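Local coordinates for SidF, inhibitor of growth family, member 3 (Legionella pneumophila subsp. pneumophila, PDB 4FYE), which is a phosphoinositide phosphatase that probably removes the 3-phosphate of phosphatidylinositol 3,4,5-trisphosphate by hydrolysis, at residues A[326-331]-A[339-344]; A[436-441]-A[549-554]; A[448-453]-A[483-488]. The protein carries 1 engineered substitution. One frame throughout, in Å; residues are numbered along the deposited sequence.

Contact 1: residues A[326-331]-A[339-344]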
ATOM      1  N   TYR A 326     -10.709  -0.966 -36.878  1.00 71.01           N
ATOM      2  CA  TYR A 326      -9.276  -0.784 -36.626  1.00 69.02           C
ATOM      3  C   TYR A 326      -8.589  -2.067 -36.246  1.00 68.34           C
ATOM      4  O   TYR A 326      -7.396  -2.066 -35.993  1.00 71.43           O
ATOM      5  CB  TYR A 326      -9.029   0.248 -35.546  1.00 70.01           C
ATOM      6  CG  TYR A 326      -9.666   1.532 -35.918  1.00 74.76           C
ATOM      7  CD1 TYR A 326      -9.246   2.225 -37.050  1.00 75.21           C
ATOM      8  CD2 TYR A 326     -10.721   2.045 -35.168  1.00 72.02           C
ATOM      9  CE1 TYR A 326      -9.857   3.406 -37.424  1.00 75.78           C
ATOM     10  CE2 TYR A 326     -11.330   3.233 -35.522  1.00 75.25           C
ATOM     11  CZ  TYR A 326     -10.898   3.899 -36.657  1.00 78.01           C
ATOM     12  OH  TYR A 326     -11.502   5.069 -37.020  1.00 82.37           O
ATOM     13  N   ARG A 327      -9.318  -3.165 -36.180  1.00 65.71           N
ATOM     14  CA  ARG A 327      -8.671  -4.388 -35.790  1.00 68.81           C
ATOM     15  C   ARG A 327      -7.879  -4.893 -36.984  1.00 71.24           C
ATOM     16  O   ARG A 327      -8.380  -4.895 -38.091  1.00 72.65           O
ATOM     17  CB  ARG A 327      -9.691  -5.431 -35.373  1.00 70.05           C
ATOM     18  CG  ARG A 327     -10.349  -5.206 -34.037  1.00 65.97           C
ATOM     19  CD  ARG A 327     -11.627  -6.036 -34.009  1.00 69.18           C
ATOM     20  NE  ARG A 327     -12.362  -5.847 -32.757  1.00 68.83           N
ATOM     21  CZ  ARG A 327     -13.423  -6.548 -32.395  1.00 66.12           C
ATOM     22  NH1 ARG A 327     -13.898  -7.503 -33.164  1.00 70.23           N
ATOM     23  NH2 ARG A 327     -14.018  -6.281 -31.267  1.00 65.48           N
ATOM     24  N   PRO A 328      -6.619  -5.290 -36.767  1.00 76.54           N
ATOM     25  CA  PRO A 328      -5.876  -5.898 -37.871  1.00 81.67           C
ATOM     26  C   PRO A 328      -6.375  -7.326 -38.137  1.00 85.89           C
ATOM     27  O   PRO A 328      -6.715  -8.080 -37.197  1.00 83.06           O
ATOM     28  CB  PRO A 328      -4.441  -5.933 -37.339  1.00 78.79           C
ATOM     29  CG  PRO A 328      -4.606  -6.070 -35.864  1.00 73.56           C
ATOM     30  CD  PRO A 328      -5.828  -5.264 -35.521  1.00 73.27           C
ATOM     31  N   ASP A 329      -6.401  -7.693 -39.411  1.00 92.65           N
ATOM     32  CA  ASP A 329      -6.843  -9.024 -39.808  1.00 98.55           C
ATOM     33  C   ASP A 329      -5.960 -10.089 -39.172  1.00 95.12           C
ATOM     34  O   ASP A 329      -6.474 -11.054 -38.610  1.00 95.42           O
ATOM     35  CB  ASP A 329      -6.905  -9.135 -41.337  1.00109.43           C
ATOM     36  CG  ASP A 329      -5.976  -8.138 -42.037  1.00117.23           C
ATOM     37  OD1 ASP A 329      -4.924  -7.761 -41.435  1.00116.93           O
ATOM     38  OD2 ASP A 329      -6.309  -7.734 -43.183  1.00112.54           O
ATOM     39  N   GLU A 330      -4.643  -9.885 -39.199  1.00 93.56           N
ATOM     40  CA  GLU A 330      -3.744 -10.780 -38.485  1.00 93.08           C
ATOM     41  C   GLU A 330      -2.908 -10.094 -37.396  1.00 93.90           C
ATOM     42  O   GLU A 330      -2.201  -9.110 -37.623  1.00 97.02           O
ATOM     43  CB  GLU A 330      -2.856 -11.586 -39.441  1.00103.08           C
ATOM     44  CG  GLU A 330      -2.470 -10.857 -40.721  1.00115.47           C
ATOM     45  CD  GLU A 330      -0.997 -10.999 -41.054  1.00122.06           C
ATOM     46  OE1 GLU A 330      -0.680 -11.231 -42.242  1.00122.14           O
ATOM     47  OE2 GLU A 330      -0.156 -10.874 -40.128  1.00124.98           O
ATOM     48  N   LEU A 331      -3.010 -10.632 -36.195  1.00 90.21           N
ATOM     49  CA  LEU A 331      -2.094 -10.281 -35.126  1.00 91.85           C
ATOM     50  C   LEU A 331      -0.785 -11.043 -35.372  1.00 96.42           C
ATOM     51  O   LEU A 331      -0.795 -12.117 -35.983  1.00 97.03           O
ATOM     52  CB  LEU A 331      -2.678 -10.684 -33.767  1.00 83.75           C
ATOM     53  CG  LEU A 331      -4.051 -10.177 -33.316  1.00 83.27           C
ATOM     54  CD1 LEU A 331      -4.861 -11.290 -32.640  1.00 79.89           C
ATOM     55  CD2 LEU A 331      -3.898  -8.960 -32.414  1.00 79.88           C
ATOM     56  N   ARG A 339       0.093  -8.892 -27.850  1.00 55.35           N
ATOM     57  CA  ARG A 339      -0.357  -8.034 -26.760  1.00 54.61           C
ATOM     58  C   ARG A 339       0.078  -6.581 -26.960  1.00 56.94           C
ATOM     59  O   ARG A 339      -0.726  -5.659 -26.733  1.00 60.45           O
ATOM     60  CB  ARG A 339       0.018  -8.544 -25.339  1.00 50.20           C
ATOM     61  CG  ARG A 339      -0.704  -7.759 -24.247  1.00 47.14           C
ATOM     62  CD  ARG A 339      -0.690  -8.529 -22.963  1.00 47.50           C
ATOM     63  NE  ARG A 339      -1.200  -7.758 -21.839  1.00 44.47           N
ATOM     64  CZ  ARG A 339      -2.464  -7.809 -21.392  1.00 43.39           C
ATOM     65  NH1 ARG A 339      -3.439  -8.563 -21.966  1.00 40.43           N
ATOM     66  NH2 ARG A 339      -2.750  -7.091 -20.358  1.00 43.12           N
ATOM     67  N   ALA A 340       1.324  -6.345 -27.376  1.00 55.07           N
ATOM     68  CA  ALA A 340       1.760  -4.941 -27.515  1.00 54.16           C
ATOM     69  C   ALA A 340       0.817  -4.183 -28.481  1.00 53.87           C
ATOM     70  O   ALA A 340       0.463  -3.029 -28.243  1.00 51.60           O
ATOM     71  CB  ALA A 340       3.223  -4.859 -28.019  1.00 52.55           C
ATOM     72  N   GLN A 341       0.482  -4.832 -29.591  1.00 52.76           N
ATOM     73  CA  GLN A 341      -0.286  -4.201 -30.643  1.00 58.51           C
ATOM     74  C   GLN A 341      -1.710  -3.917 -30.118  1.00 57.54           C
ATOM     75  O   GLN A 341      -2.264  -2.846 -30.319  1.00 59.46           O
ATOM     76  CB  GLN A 341      -0.308  -5.120 -31.875  1.00 59.99           C
ATOM     77  CG  GLN A 341      -0.850  -4.455 -33.109  1.00 71.76           C
ATOM     78  CD  GLN A 341      -1.166  -5.457 -34.248  1.00 83.48           C
ATOM     79  OE1 GLN A 341      -1.587  -6.608 -34.014  1.00 88.31           O
ATOM     80  NE2 GLN A 341      -0.973  -5.013 -35.487  1.00 80.84           N
ATOM     81  N   LEU A 342      -2.288  -4.890 -29.428  1.00 55.07           N
ATOM     82  CA  LEU A 342      -3.543  -4.727 -28.738  1.00 53.34           C
ATOM     83  C   LEU A 342      -3.510  -3.560 -27.762  1.00 52.85           C
ATOM     84  O   LEU A 342      -4.443  -2.776 -27.742  1.00 52.19           O
ATOM     85  CB  LEU A 342      -3.866  -6.004 -27.974  1.00 55.07           C
ATOM     86  CG  LEU A 342      -4.780  -7.023 -28.649  1.00 57.81           C
ATOM     87  CD1 LEU A 342      -5.138  -6.651 -30.086  1.00 55.12           C
ATOM     88  CD2 LEU A 342      -4.227  -8.431 -28.499  1.00 53.06           C
ATOM     89  N   ILE A 343      -2.442  -3.420 -26.978  1.00 48.29           N
ATOM     90  CA  ILE A 343      -2.423  -2.371 -25.964  1.00 47.54           C
ATOM     91  C   ILE A 343      -2.371  -1.014 -26.622  1.00 50.40           C
ATOM     92  O   ILE A 343      -3.130  -0.093 -26.280  1.00 50.57           O
ATOM     93  CB  ILE A 343      -1.279  -2.546 -24.984  1.00 45.89           C
ATOM     94  CG1 ILE A 343      -1.593  -3.745 -24.115  1.00 43.93           C
ATOM     95  CG2 ILE A 343      -1.106  -1.293 -24.096  1.00 44.49           C
ATOM     96  CD1 ILE A 343      -0.394  -4.181 -23.254  1.00 44.99           C
ATOM     97  N   LYS A 344      -1.513  -0.927 -27.623  1.00 53.30           N
ATOM     98  CA  LYS A 344      -1.367   0.283 -28.394  1.00 54.73           C
ATOM     99  C   LYS A 344      -2.684   0.711 -29.074  1.00 51.73           C
ATOM    100  O   LYS A 344      -3.058   1.848 -29.000  1.00 50.92           O
ATOM    101  CB  LYS A 344      -0.248   0.134 -29.444  1.00 55.62           C
ATOM    102  CG  LYS A 344      -0.116   1.409 -30.268  1.00 59.30           C
ATOM    103  CD  LYS A 344       0.557   1.265 -31.617  1.00 62.94           C
ATOM    104  CE  LYS A 344       0.125   2.444 -32.470  1.00 70.80           C
ATOM    105  NZ  LYS A 344       1.129   2.703 -33.537  1.00 80.29           N
TER

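Contact 2: residues A[436-441]-A[549-554]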
ATOM      1  N   VAL A 436      -7.866  18.504  12.351  1.00 60.05           N
ATOM      2  CA  VAL A 436      -7.194  18.698  11.079  1.00 61.23           C
ATOM      3  C   VAL A 436      -7.851  17.956   9.880  1.00 62.62           C
ATOM      4  O   VAL A 436      -7.847  18.473   8.790  1.00 66.88           O
ATOM      5  CB  VAL A 436      -5.724  18.216  11.150  1.00 61.69           C
ATOM      6  CG1 VAL A 436      -5.078  18.310   9.756  1.00 61.73           C
ATOM      7  CG2 VAL A 436      -4.945  19.046  12.147  1.00 61.90           C
ATOM      8  N   THR A 437      -8.373  16.744  10.087  1.00 59.67           N
ATOM      9  CA  THR A 437      -8.814  15.839   9.027  1.00 55.24           C
ATOM     10  C   THR A 437     -10.343  15.765   9.035  1.00 58.12           C
ATOM     11  O   THR A 437     -10.931  15.065   8.178  1.00 61.94           O
ATOM     12  CB  THR A 437      -8.316  14.374   9.279  1.00 54.58           C
ATOM     13  OG1 THR A 437      -8.790  13.960  10.584  1.00 56.02           O
ATOM     14  CG2 THR A 437      -6.798  14.253   9.186  1.00 45.53           C
ATOM     15  N   LYS A 438     -10.973  16.417  10.021  1.00 59.95           N
ATOM     16  CA  LYS A 438     -12.451  16.413  10.170  1.00 64.47           C
ATOM     17  C   LYS A 438     -13.151  16.654   8.826  1.00 65.23           C
ATOM     18  O   LYS A 438     -13.963  15.825   8.401  1.00 63.41           O
ATOM     19  CB  LYS A 438     -12.919  17.446  11.217  1.00 67.66           C
ATOM     20  CG  LYS A 438     -14.311  17.185  11.816  1.00 74.60           C
ATOM     21  CD  LYS A 438     -15.033  18.457  12.330  1.00 86.12           C
ATOM     22  CE  LYS A 438     -16.215  18.986  11.463  1.00 93.22           C
ATOM     23  NZ  LYS A 438     -16.390  18.402  10.079  1.00 85.56           N
ATOM     24  N   ASN A 439     -12.840  17.784   8.170  1.00 66.47           N
ATOM     25  CA  ASN A 439     -13.465  18.140   6.883  1.00 65.39           C
ATOM     26  C   ASN A 439     -13.292  17.078   5.757  1.00 69.58           C
ATOM     27  O   ASN A 439     -14.285  16.703   5.063  1.00 68.31           O
ATOM     28  CB  ASN A 439     -12.963  19.516   6.394  1.00 62.52           C
ATOM     29  CG  ASN A 439     -13.648  20.697   7.130  1.00 70.74           C
ATOM     30  OD1 ASN A 439     -14.657  20.529   7.838  1.00 69.25           O
ATOM     31  ND2 ASN A 439     -13.096  21.896   6.962  1.00 64.42           N
ATOM     32  N   GLN A 440     -12.050  16.601   5.573  1.00 63.92           N
ATOM     33  CA  GLN A 440     -11.741  15.779   4.402  1.00 55.97           C
ATOM     34  C   GLN A 440     -12.396  14.441   4.603  1.00 54.28           C
ATOM     35  O   GLN A 440     -12.892  13.840   3.662  1.00 54.37           O
ATOM     36  CB  GLN A 440     -10.243  15.673   4.191  1.00 52.40           C
ATOM     37  CG  GLN A 440      -9.790  14.785   3.026  1.00 53.64           C
ATOM     38  CD  GLN A 440     -10.585  14.976   1.740  1.00 56.71           C
ATOM     39  OE1 GLN A 440     -11.034  16.085   1.392  1.00 54.88           O
ATOM     40  NE2 GLN A 440     -10.797  13.886   1.055  1.00 52.40           N
ATOM     41  N   ASN A 441     -12.514  14.034   5.856  1.00 54.61           N
ATOM     42  CA  ASN A 441     -13.047  12.719   6.164  1.00 55.30           C
ATOM     43  C   ASN A 441     -14.562  12.649   5.975  1.00 57.07           C
ATOM     44  O   ASN A 441     -15.096  11.703   5.331  1.00 58.44           O
ATOM     45  CB  ASN A 441     -12.586  12.267   7.561  1.00 56.43           C
ATOM     46  CG  ASN A 441     -11.139  11.784   7.561  1.00 54.47           C
ATOM     47  OD1 ASN A 441     -10.578  11.459   6.513  1.00 50.43           O
ATOM     48  ND2 ASN A 441     -10.522  11.748   8.743  1.00 52.99           N
ATOM     49  N   LEU A 549     -20.387  22.848   2.646  1.00 83.00           N
ATOM     50  CA  LEU A 549     -21.541  22.155   2.080  1.00 82.67           C
ATOM     51  C   LEU A 549     -21.554  20.677   2.480  1.00 82.06           C
ATOM     52  O   LEU A 549     -22.606  20.152   2.923  1.00 80.15           O
ATOM     53  CB  LEU A 549     -21.560  22.342   0.567  1.00 81.31           C
ATOM     54  CG  LEU A 549     -21.916  23.776   0.147  1.00 86.90           C
ATOM     55  CD1 LEU A 549     -21.826  23.982  -1.368  1.00 87.71           C
ATOM     56  CD2 LEU A 549     -23.296  24.163   0.670  1.00 86.64           C
ATOM     57  N   HIS A 550     -20.381  20.027   2.350  1.00 76.44           N
ATOM     58  CA  HIS A 550     -20.225  18.667   2.819  1.00 75.54           C
ATOM     59  C   HIS A 550     -20.643  18.578   4.255  1.00 75.08           C
ATOM     60  O   HIS A 550     -21.395  17.674   4.630  1.00 75.66           O
ATOM     61  CB  HIS A 550     -18.797  18.114   2.625  1.00 74.42           C
ATOM     62  CG  HIS A 550     -18.551  17.509   1.238  1.00 73.74           C
ATOM     63  ND1 HIS A 550     -19.258  16.466   0.756  1.00 74.24           N
ATOM     64  CD2 HIS A 550     -17.659  17.855   0.229  1.00 73.61           C
ATOM     65  CE1 HIS A 550     -18.864  16.170  -0.503  1.00 75.12           C
ATOM     66  NE2 HIS A 550     -17.880  17.017  -0.822  1.00 77.38           N
ATOM     67  N   ASN A 551     -20.202  19.527   5.071  1.00 74.35           N
ATOM     68  CA  ASN A 551     -20.523  19.454   6.498  1.00 78.45           C
ATOM     69  C   ASN A 551     -22.033  19.505   6.724  1.00 81.26           C
ATOM     70  O   ASN A 551     -22.553  18.850   7.613  1.00 82.11           O
ATOM     71  CB  ASN A 551     -19.747  20.505   7.311  1.00 76.49           C
ATOM     72  CG  ASN A 551     -18.244  20.182   7.375  1.00 76.97           C
ATOM     73  OD1 ASN A 551     -17.380  21.069   7.405  1.00 77.67           O
ATOM     74  ND2 ASN A 551     -17.927  18.893   7.375  1.00 71.39           N
ATOM     75  N   GLN A 552     -22.748  20.218   5.872  1.00 82.72           N
ATOM     76  CA  GLN A 552     -24.204  20.220   6.004  1.00 89.27           C
ATOM     77  C   GLN A 552     -24.806  18.874   5.576  1.00 87.41           C
ATOM     78  O   GLN A 552     -25.799  18.406   6.153  1.00 86.36           O
ATOM     79  CB  GLN A 552     -24.833  21.364   5.203  1.00 92.58           C
ATOM     80  CG  GLN A 552     -24.554  22.763   5.740  1.00 92.43           C
ATOM     81  CD  GLN A 552     -24.996  23.814   4.732  1.00 96.36           C
ATOM     82  OE1 GLN A 552     -26.200  23.996   4.486  1.00 92.80           O
ATOM     83  NE2 GLN A 552     -24.020  24.483   4.114  1.00 96.26           N
ATOM     84  N   ILE A 553     -24.202  18.245   4.572  1.00 83.31           N
ATOM     85  CA  ILE A 553     -24.688  16.929   4.155  1.00 82.91           C
ATOM     86  C   ILE A 553     -24.478  15.874   5.256  1.00 83.17           C
ATOM     87  O   ILE A 553     -25.372  15.074   5.572  1.00 86.55           O
ATOM     88  CB  ILE A 553     -24.069  16.516   2.815  1.00 82.24           C
ATOM     89  CG1 ILE A 553     -24.621  17.453   1.736  1.00 80.84           C
ATOM     90  CG2 ILE A 553     -24.314  15.032   2.528  1.00 79.76           C
ATOM     91  CD1 ILE A 553     -24.078  17.271   0.335  1.00 77.51           C
ATOM     92  N   ASP A 554     -23.299  15.920   5.855  1.00 79.91           N
ATOM     93  CA  ASP A 554     -22.927  15.065   6.968  1.00 80.68           C
ATOM     94  C   ASP A 554     -23.979  15.041   8.085  1.00 83.68           C
ATOM     95  O   ASP A 554     -24.485  13.976   8.455  1.00 80.30           O
ATOM     96  CB  ASP A 554     -21.604  15.586   7.531  1.00 81.91           C
ATOM     97  CG  ASP A 554     -20.721  14.487   8.036  1.00 80.60           C
ATOM     98  OD1 ASP A 554     -20.126  14.693   9.108  1.00 83.96           O
ATOM     99  OD2 ASP A 554     -20.625  13.430   7.363  1.00 81.06           O
TER

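Contact 3: residues A[448-453]-A[483-488]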
ATOM      1  N   MET A 448     -17.963   8.571  -1.114  1.00 58.81           N
ATOM      2  CA  MET A 448     -17.973   7.115  -1.210  1.00 57.64           C
ATOM      3  C   MET A 448     -19.388   6.662  -1.043  1.00 58.27           C
ATOM      4  O   MET A 448     -19.819   5.697  -1.650  1.00 64.94           O
ATOM      5  CB  MET A 448     -17.097   6.482  -0.088  1.00 61.14           C
ATOM      6  CG  MET A 448     -15.597   6.758  -0.210  1.00 56.91           C
ATOM      7  SD  MET A 448     -14.924   5.962  -1.688  1.00 56.41           S
ATOM      8  CE  MET A 448     -14.790   4.235  -1.170  1.00 54.10           C
ATOM      9  N   THR A 449     -20.130   7.343  -0.198  1.00 57.76           N
ATOM     10  CA  THR A 449     -21.495   6.964  -0.099  1.00 60.67           C
ATOM     11  C   THR A 449     -22.278   7.322  -1.386  1.00 65.97           C
ATOM     12  O   THR A 449     -23.021   6.486  -1.893  1.00 70.48           O
ATOM     13  CB  THR A 449     -22.181   7.344   1.259  1.00 63.72           C
ATOM     14  OG1 THR A 449     -23.465   7.890   0.992  1.00 64.95           O
ATOM     15  CG2 THR A 449     -21.403   8.336   2.112  1.00 60.00           C
ATOM     16  N   ASP A 450     -22.092   8.517  -1.946  1.00 67.02           N
ATOM     17  CA  ASP A 450     -22.716   8.860  -3.266  1.00 68.80           C
ATOM     18  C   ASP A 450     -22.323   7.827  -4.377  1.00 70.30           C
ATOM     19  O   ASP A 450     -23.200   7.318  -5.095  1.00 63.86           O
ATOM     20  CB  ASP A 450     -22.442  10.343  -3.672  1.00 70.47           C
ATOM     21  CG  ASP A 450     -23.201  11.406  -2.740  1.00 81.65           C
ATOM     22  OD1 ASP A 450     -24.453  11.348  -2.639  1.00 86.54           O
ATOM     23  OD2 ASP A 450     -22.573  12.324  -2.126  1.00 77.75           O
ATOM     24  N   ASP A 451     -21.028   7.448  -4.450  1.00 68.50           N
ATOM     25  CA  ASP A 451     -20.572   6.422  -5.418  1.00 67.57           C
ATOM     26  C   ASP A 451     -21.293   5.130  -5.198  1.00 69.86           C
ATOM     27  O   ASP A 451     -21.582   4.410  -6.147  1.00 72.00           O
ATOM     28  CB  ASP A 451     -19.087   6.096  -5.285  1.00 66.51           C
ATOM     29  CG  ASP A 451     -18.208   7.265  -5.540  1.00 68.82           C
ATOM     30  OD1 ASP A 451     -18.734   8.370  -5.781  1.00 78.12           O
ATOM     31  OD2 ASP A 451     -16.987   7.091  -5.492  1.00 68.45           O
ATOM     32  N   VAL A 452     -21.540   4.791  -3.938  1.00 70.47           N
ATOM     33  CA  VAL A 452     -22.315   3.587  -3.705  1.00 73.50           C
ATOM     34  C   VAL A 452     -23.801   3.703  -4.127  1.00 75.64           C
ATOM     35  O   VAL A 452     -24.361   2.723  -4.605  1.00 74.52           O
ATOM     36  CB  VAL A 452     -22.157   3.066  -2.284  1.00 70.48           C
ATOM     37  CG1 VAL A 452     -23.264   2.084  -1.916  1.00 76.09           C
ATOM     38  CG2 VAL A 452     -20.852   2.345  -2.187  1.00 73.99           C
ATOM     39  N   ILE A 453     -24.413   4.884  -3.959  1.00 77.96           N
ATOM     40  CA  ILE A 453     -25.791   5.129  -4.394  1.00 82.50           C
ATOM     41  C   ILE A 453     -25.865   4.933  -5.923  1.00 83.68           C
ATOM     42  O   ILE A 453     -26.652   4.111  -6.393  1.00 78.56           O
ATOM     43  CB  ILE A 453     -26.334   6.535  -3.943  1.00 90.99           C
ATOM     44  CG1 ILE A 453     -26.318   6.717  -2.409  1.00 89.69           C
ATOM     45  CG2 ILE A 453     -27.747   6.820  -4.467  1.00 94.47           C
ATOM     46  CD1 ILE A 453     -26.986   5.616  -1.619  1.00 89.60           C
ATOM     47  N   ASP A 483     -29.973  18.565  -3.598  1.00106.38           N
ATOM     48  CA  ASP A 483     -29.802  19.996  -3.534  1.00106.61           C
ATOM     49  C   ASP A 483     -28.361  20.404  -3.299  1.00101.58           C
ATOM     50  O   ASP A 483     -27.702  20.947  -4.186  1.00 99.64           O
ATOM     51  CB  ASP A 483     -30.684  20.555  -2.427  1.00108.11           C
ATOM     52  CG  ASP A 483     -31.276  21.886  -2.803  1.00119.11           C
ATOM     53  OD1 ASP A 483     -31.014  22.309  -3.962  1.00117.13           O
ATOM     54  OD2 ASP A 483     -32.011  22.493  -1.971  1.00120.72           O
ATOM     55  N   LEU A 484     -27.864  20.124  -2.099  1.00101.08           N
ATOM     56  CA  LEU A 484     -26.488  20.468  -1.774  1.00 95.60           C
ATOM     57  C   LEU A 484     -25.472  19.766  -2.678  1.00 87.47           C
ATOM     58  O   LEU A 484     -24.413  20.324  -2.970  1.00 83.80           O
ATOM     59  CB  LEU A 484     -26.205  20.199  -0.315  1.00 96.77           C
ATOM     60  CG  LEU A 484     -27.107  20.902   0.697  1.00103.74           C
ATOM     61  CD1 LEU A 484     -27.432  19.937   1.832  1.00102.11           C
ATOM     62  CD2 LEU A 484     -26.422  22.151   1.238  1.00103.95           C
ATOM     63  N   ASN A 485     -25.794  18.555  -3.132  1.00 87.85           N
ATOM     64  CA  ASN A 485     -24.906  17.824  -4.072  1.00 84.90           C
ATOM     65  C   ASN A 485     -24.727  18.597  -5.386  1.00 88.98           C
ATOM     66  O   ASN A 485     -23.604  18.717  -5.896  1.00 81.81           O
ATOM     67  CB  ASN A 485     -25.392  16.382  -4.321  1.00 84.19           C
ATOM     68  CG  ASN A 485     -24.721  15.368  -3.399  1.00 85.93           C
ATOM     69  OD1 ASN A 485     -23.530  15.458  -3.134  1.00 83.96           O
ATOM     70  ND2 ASN A 485     -25.479  14.392  -2.927  1.00 84.06           N
ATOM     71  N   GLN A 486     -25.842  19.147  -5.895  1.00 92.52           N
ATOM     72  CA  GLN A 486     -25.852  20.036  -7.066  1.00 96.15           C
ATOM     73  C   GLN A 486     -24.946  21.258  -6.883  1.00 93.81           C
ATOM     74  O   GLN A 486     -24.113  21.583  -7.743  1.00 90.38           O
ATOM     75  CB  GLN A 486     -27.288  20.517  -7.338  1.00104.02           C
ATOM     76  CG  GLN A 486     -27.541  21.011  -8.750  1.00108.04           C
ATOM     77  CD  GLN A 486     -27.427  19.887  -9.768  1.00109.71           C
ATOM     78  OE1 GLN A 486     -28.434  19.456 -10.316  1.00116.25           O
ATOM     79  NE2 GLN A 486     -26.203  19.390 -10.006  1.00101.90           N
ATOM     80  N   GLN A 487     -25.125  21.914  -5.741  1.00 92.07           N
ATOM     81  CA  GLN A 487     -24.340  23.075  -5.356  1.00 92.33           C
ATOM     82  C   GLN A 487     -22.821  22.799  -5.236  1.00 92.26           C
ATOM     83  O   GLN A 487     -22.002  23.725  -5.358  1.00 93.96           O
ATOM     84  CB  GLN A 487     -24.867  23.578  -4.013  1.00 93.16           C
ATOM     85  CG  GLN A 487     -26.303  24.104  -4.011  1.00 98.79           C
ATOM     86  CD  GLN A 487     -26.565  24.966  -2.763  1.00103.32           C
ATOM     87  OE1 GLN A 487     -27.608  24.830  -2.109  1.00104.44           O
ATOM     88  NE2 GLN A 487     -25.601  25.837  -2.435  1.00102.14           N
ATOM     89  N   ILE A 488     -22.461  21.536  -4.966  1.00 87.16           N
ATOM     90  CA  ILE A 488     -21.057  21.126  -4.822  1.00 81.96           C
ATOM     91  C   ILE A 488     -20.430  20.835  -6.184  1.00 78.11           C
ATOM     92  O   ILE A 488     -19.345  21.341  -6.526  1.00 73.30           O
ATOM     93  CB  ILE A 488     -20.909  19.870  -3.912  1.00 81.58           C
ATOM     94  CG1 ILE A 488     -21.158  20.201  -2.426  1.00 85.50           C
ATOM     95  CG2 ILE A 488     -19.525  19.214  -4.070  1.00 73.92           C
ATOM     96  CD1 ILE A 488     -21.099  18.961  -1.519  1.00 82.20           C
TER

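Contact 1: residues A[326-331]-A[339-344]
Pro328 and Leu331, from the loop between helix 315-320 and helix 335-349, rest on Gln341 and Leu342 of the second helix. These four side chains make the tightly packed part. Leu331 CD2 lies 3.5 Å from Leu342 CD1, with the two side chains crossing at about a right angle. Leu342 is buried, and it also touches Leu318 and Trp319 of helix 315-320.

Gln341 points toward the loop. Its CG is anti to the backbone N (chi1 -169°) and the chain stays extended, which carries the amide out to Pro328. Pro328 CG lies above the amide plane, off its centre, 3.6 Å from Gln341 OE1 and 3.8 Å from Gln341 NE2. The two side chains slide past each other in opposite directions. Leu331 CD2 is 3.7 Å from Gln341 OE1, at the oxygen end of the amide.

The open side belongs to Asp329 and Glu330, which are exposed. There Glu330 N donates a hydrogen bond to Asp329 OD1 of 3.1 Å.

No hydrogen bond joins the two segments. The loop therefore folds back on its own helix by van der Waals contact alone here, with Leu342 as the buried member.

Contact 2: residues A[436-441]-A[549-554]
Helices 482-514 and 522-583 are consecutive in the chain, and the second of them here packs against the start of helix 438-458. This helix-to-helix contact runs through Lys438, Asn439 and Asn551. Segment 549-554 lies in a region predicted to be coiled coil. The two segments come closest in the backbone at Asn439 and Asn551, whose CA atoms are 7.2 Å apart. Asn551 points toward the first turn of helix 438-458 and has the largest share of the contact. Lys438 and Asn439 reach it with the ends of their side chains.

The Lys438 chain starts with CG anti to the backbone N (chi1 -159°), then bends at its last two torsions, which brings the amine in to the amide of Asn551. Lys438 NZ ends 3.7 Å from Asn551 CG. The Asn439 side chain crosses that of Asn551 at about a right angle, and the two amide planes are 39° apart.

The contact is small, burying 118 Å² in all, and lies at the surface. Next to it, buried His550 touches Arg443, and Asp554 touches Ala442. Asp554 OD1 is hydrogen-bonded to Tyr613 OH. Lys438 and Asp554 carry opposite charges but do not meet: Lys438 NZ stays 5.4 Å from Asp554 OD1.

Contact 3: residues A[448-453]-A[483-488]
Asp450 and Asn485 face each other between helices 438-458 and 482-514 and form the whole of this contact. Asn485 ND2 donates a weak hydrogen bond to Asp450 OD1, 3.2 Å long and bent to 134° at the hydrogen. The other ends of the two groups are both acceptors: Asp450 OD2 lies 3.4 Å from Asn485 OD1, and no bond forms there. The side chains come from opposite directions, and the carboxylate and amide planes are turned 75° apart. Asp450 CG is anti to the carbonyl carbon (chi1 -69°), which turns the carboxylate to Asn485.

In the next shell, the stronger partner of the carboxylate is Arg557 of helix 522-583, which makes a salt bridge to Asp450 OD1. That oxygen is thus shared between an arginine and an amide. Asn485 stands on a helix held against helix 522-583 by its neighbours: Leu484 packs on Ile553, and Ile488 on Leu549. On the far flank of helix 438-458, Met448 and Val452 pack on helix 626-637.

The segments bury 71 Å² between them. The chemistry implies a light polar bridge between the two helices. The positive charge of Arg557 probably keeps Asp450 ionised, while Asn485 adds a second, weaker hold.

How the contacts relate
Contact 1 comes first along the chain and closes a short loop, with seven residues between its segments, at the entry to helix 335-349. It is complete before the others open. Contact 2 opens at the start of helix 438-458 and closes on helix 522-583, with 107 residues between its segments. Contact 3 is nested inside that loop: it leaves the same helix farther along and closes on helix 482-514. Contacts 2 and 3 have centres 13 Å apart and touch through helices 482-514 and 522-583. Together they tie helix 438-458 to both of these helices. Contact 1 stands apart, with nearest atoms about 25 Å from contact 3.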